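Local structure of aprataxin and PNK-like factor (Homo sapiens, 5W7W) at residues K39-I47 with K58-F66. The protein acts as a histone chaperone in DNA single- and double-strand break repair, its FHA domain, the part described here, mediating interaction with XRCC1 and XRCC4. Sequence-based numbering, arbitrary orientation.
Sequences KRVSRRHAI and KPIHTNPCF
The imidazole of His45 links loops 39-45 and 60-65 of the FHA domain through both ring nitrogens: NE2 donates to Pro64 O (3.1 Å, 169° at the hydrogen), while ND1 accepts a longer, more bent bond from Ser42 N (3.3 Å). Both partners lie close to the ring plane, so the two bonds fix its rotation. CG stands anti to the backbone N of His45 (chi1 -157°), which swings the ring back to 60-65 although CB starts off away from it. Cys65 SG sits at the same ring's edge, 3.7 Å from CD2, and also packs on Ala46 CB. An alanine at His45 would probably leave Pro64 O and Ser42 N without their ring partners and open a gap beside Cys65 SG. The loops lead into and out of the hairpin of strands 46-51 and 54-59. There Ile47 N meets Lys58 O at 3.0 Å and Lys58 N meets Ile47 O at 2.9 Å, an antiparallel hydrogen-bonded pair; Ile60 N adds a bond to His45 O (3.1 Å) beyond the last bridge, Ala46 with Pro59. Toward strand 24-28, His45 and Ala46 both face Ile28 in a classic beta bulge. A water accepts from His61 N and lies within hydrogen-bonding distance of His45 O and Asn63 O. Ser-Arg-Arg-His matches the SxxH signature of FHA domains, whose serine commonly contacts phosphopeptide; here Ser42 OG accepts from Arg44 N (2.9 Å) in an ST turn, and Ser42 CB lies over one His61 ring face, 3.6 Å from its centroid and 15° off the normal.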
loop_
_atom_site.group_PDB
_atom_site.type_symbol
_atom_site.label_atom_id
_atom_site.label_comp_id
_atom_site.label_asym_id
_atom_site.label_seq_id
_atom_site.Cartn_x
_atom_site.Cartn_y
_atom_site.Cartn_z
ATOM N N LYS A 39 7.896 12.061 9.906
ATOM C CA LYS A 39 7.008 12.213 11.044
ATOM C C LYS A 39 5.538 12.187 10.645
ATOM O O LYS A 39 4.682 11.947 11.504
ATOM C CB LYS A 39 7.323 13.537 11.745
ATOM C CG LYS A 39 7.149 14.764 10.857
ATOM N N ARG A 40 5.219 12.431 9.376
ATOM C CA ARG A 40 3.834 12.472 8.921
ATOM C C ARG A 40 3.243 11.090 8.702
ATOM O O ARG A 40 2.034 10.967 8.475
ATOM C CB ARG A 40 3.749 13.254 7.610
ATOM C CG ARG A 40 4.160 14.732 7.746
ATOM C CD ARG A 40 4.265 15.411 6.396
ATOM N NE ARG A 40 5.381 14.887 5.629
ATOM C CZ ARG A 40 5.736 15.316 4.427
ATOM N NH1 ARG A 40 5.078 16.309 3.854
ATOM N NH2 ARG A 40 6.752 14.748 3.803
ATOM N N VAL A 41 4.056 10.048 8.747
ATOM C CA VAL A 41 3.608 8.687 8.497
ATOM C C VAL A 41 3.866 7.876 9.751
ATOM O O VAL A 41 4.994 7.840 10.251
ATOM C CB VAL A 41 4.343 8.085 7.290
ATOM C CG1 VAL A 41 3.863 6.678 7.017
ATOM C CG2 VAL A 41 4.137 8.950 6.062
ATOM N N SER A 42 2.826 7.218 10.253
ATOM C CA SER A 42 2.960 6.400 11.441
ATOM C C SER A 42 3.780 5.149 11.136
ATOM O O SER A 42 3.807 4.657 10.007
ATOM C CB SER A 42 1.564 5.979 11.903
ATOM O OG SER A 42 1.615 5.066 12.986
ATOM N N ARG A 43 4.410 4.599 12.182
ATOM C CA ARG A 43 4.983 3.267 12.073
ATOM C C ARG A 43 3.903 2.227 11.845
ATOM O O ARG A 43 4.186 1.157 11.294
ATOM C CB ARG A 43 5.742 2.906 13.343
ATOM C CG ARG A 43 6.968 3.763 13.570
ATOM C CD ARG A 43 7.585 3.499 14.951
ATOM N N ARG A 44 2.680 2.505 12.284
ATOM C CA ARG A 44 1.540 1.599 12.126
ATOM C C ARG A 44 0.468 2.343 11.341
ATOM O O ARG A 44 -0.594 2.707 11.851
ATOM C CB ARG A 44 1.018 1.109 13.475
ATOM C CG ARG A 44 1.966 0.173 14.203
ATOM C CD ARG A 44 1.426 -0.147 15.601
ATOM N NE ARG A 44 1.352 1.090 16.377
ATOM C CZ ARG A 44 2.298 1.535 17.199
ATOM N NH1 ARG A 44 3.407 0.830 17.410
ATOM N NH2 ARG A 44 2.127 2.695 17.820
ATOM N N HIS A 45 0.764 2.595 10.076
ATOM C CA HIS A 45 -0.110 3.416 9.243
ATOM C C HIS A 45 -1.228 2.610 8.581
ATOM O O HIS A 45 -2.380 3.065 8.501
ATOM C CB HIS A 45 0.731 4.116 8.173
ATOM C CG HIS A 45 0.106 5.354 7.639
ATOM N ND1 HIS A 45 0.467 6.602 8.095
ATOM C CD2 HIS A 45 -0.846 5.550 6.703
ATOM C CE1 HIS A 45 -0.241 7.518 7.458
ATOM N NE2 HIS A 45 -1.062 6.907 6.625
ATOM N N ALA A 46 -0.901 1.405 8.120
ATOM C CA ALA A 46 -1.869 0.550 7.453
ATOM C C ALA A 46 -1.404 -0.890 7.561
ATOM O O ALA A 46 -0.245 -1.159 7.872
ATOM C CB ALA A 46 -2.047 0.958 5.987
ATOM N N ILE A 47 -2.331 -1.807 7.315
ATOM C CA ILE A 47 -2.027 -3.228 7.170
ATOM C C ILE A 47 -2.327 -3.626 5.734
ATOM O O ILE A 47 -3.421 -3.354 5.228
ATOM C CB ILE A 47 -2.857 -4.082 8.141
ATOM C CG1 ILE A 47 -2.659 -3.594 9.579
ATOM C CG2 ILE A 47 -2.480 -5.559 7.999
ATOM C CD1 ILE A 47 -3.397 -4.376 10.614
ATOM N N LYS A 58 -5.962 -2.043 4.962
ATOM C CA LYS A 58 -6.788 -1.498 6.043
ATOM C C LYS A 58 -6.057 -0.313 6.655
ATOM O O LYS A 58 -4.985 -0.503 7.265
ATOM C CB LYS A 58 -7.058 -2.554 7.114
ATOM C CG LYS A 58 -7.967 -2.053 8.239
ATOM C CD LYS A 58 -8.422 -3.159 9.186
ATOM C CE LYS A 58 -7.266 -3.871 9.801
ATOM N NZ LYS A 58 -7.724 -4.803 10.897
ATOM N N PRO A 59 -6.561 0.912 6.505
ATOM C CA PRO A 59 -5.939 2.063 7.180
ATOM C C PRO A 59 -6.175 1.972 8.680
ATOM O O PRO A 59 -7.315 1.795 9.118
ATOM C CB PRO A 59 -6.686 3.261 6.576
ATOM C CG PRO A 59 -7.354 2.729 5.346
ATOM C CD PRO A 59 -7.695 1.331 5.680
ATOM N N ILE A 60 -5.104 2.086 9.476
ATOM C CA ILE A 60 -5.214 1.879 10.921
ATOM C C ILE A 60 -4.699 3.060 11.748
ATOM O O ILE A 60 -4.518 2.927 12.957
ATOM C CB ILE A 60 -4.570 0.559 11.386
ATOM C CG1 ILE A 60 -3.086 0.489 11.012
ATOM C CG2 ILE A 60 -5.360 -0.622 10.849
ATOM C CD1 ILE A 60 -2.316 -0.497 11.847
ATOM N N HIS A 61 -4.530 4.228 11.143
ATOM C CA HIS A 61 -4.047 5.396 11.870
ATOM C C HIS A 61 -4.978 6.571 11.631
ATOM O O HIS A 61 -5.806 6.576 10.724
ATOM C CB HIS A 61 -2.595 5.731 11.491
ATOM C CG HIS A 61 -1.967 6.730 12.393
ATOM N ND1 HIS A 61 -1.841 8.057 12.053
ATOM C CD2 HIS A 61 -1.457 6.594 13.636
ATOM C CE1 HIS A 61 -1.254 8.698 13.051
ATOM N NE2 HIS A 61 -1.022 7.836 14.025
ATOM N N THR A 62 -4.841 7.600 12.457
ATOM C CA THR A 62 -5.641 8.801 12.222
ATOM C C THR A 62 -5.279 9.492 10.909
ATOM O O THR A 62 -6.162 10.044 10.247
ATOM C CB THR A 62 -5.525 9.778 13.384
ATOM O OG1 THR A 62 -4.157 10.001 13.675
ATOM C CG2 THR A 62 -6.224 9.249 14.628
ATOM N N ASN A 63 -4.012 9.434 10.498
ATOM C CA ASN A 63 -3.638 9.940 9.185
ATOM C C ASN A 63 -4.098 8.936 8.141
ATOM O O ASN A 63 -3.835 7.738 8.299
ATOM C CB ASN A 63 -2.133 10.137 9.094
ATOM C CG ASN A 63 -1.631 11.191 10.046
ATOM O OD1 ASN A 63 -2.345 12.153 10.353
ATOM N ND2 ASN A 63 -0.394 11.026 10.512
ATOM N N PRO A 64 -4.819 9.366 7.119
ATOM C CA PRO A 64 -5.505 8.420 6.233
ATOM C C PRO A 64 -4.572 7.758 5.235
ATOM O O PRO A 64 -3.423 8.144 5.039
ATOM C CB PRO A 64 -6.533 9.280 5.494
ATOM C CG PRO A 64 -6.039 10.632 5.596
ATOM C CD PRO A 64 -5.221 10.751 6.851
ATOM N N CYS A 65 -5.113 6.746 4.585
ATOM C CA CYS A 65 -4.559 6.212 3.352
ATOM C C CYS A 65 -5.430 6.647 2.190
ATOM O O CYS A 65 -6.594 7.004 2.380
ATOM C CB CYS A 65 -4.549 4.693 3.375
ATOM S SG CYS A 65 -3.500 3.956 4.632
ATOM N N PHE A 66 -4.875 6.574 0.981
ATOM C CA PHE A 66 -5.573 7.005 -0.219
ATOM C C PHE A 66 -5.543 5.890 -1.246
ATOM O O PHE A 66 -4.628 5.067 -1.263
ATOM C CB PHE A 66 -4.949 8.282 -0.797
ATOM C CG PHE A 66 -4.864 9.410 0.205
ATOM C CD1 PHE A 66 -3.892 9.410 1.166
ATOM C CD2 PHE A 66 -5.785 10.447 0.201
ATOM C CE1 PHE A 66 -3.821 10.408 2.120
ATOM C CE2 PHE A 66 -5.716 11.443 1.145
ATOM C CZ PHE A 66 -4.728 11.416 2.111
HETATM O O HOH W 1 -2.018 3.033 14.199
HETATM O O HOH W 2 -4.289 5.049 8.220
#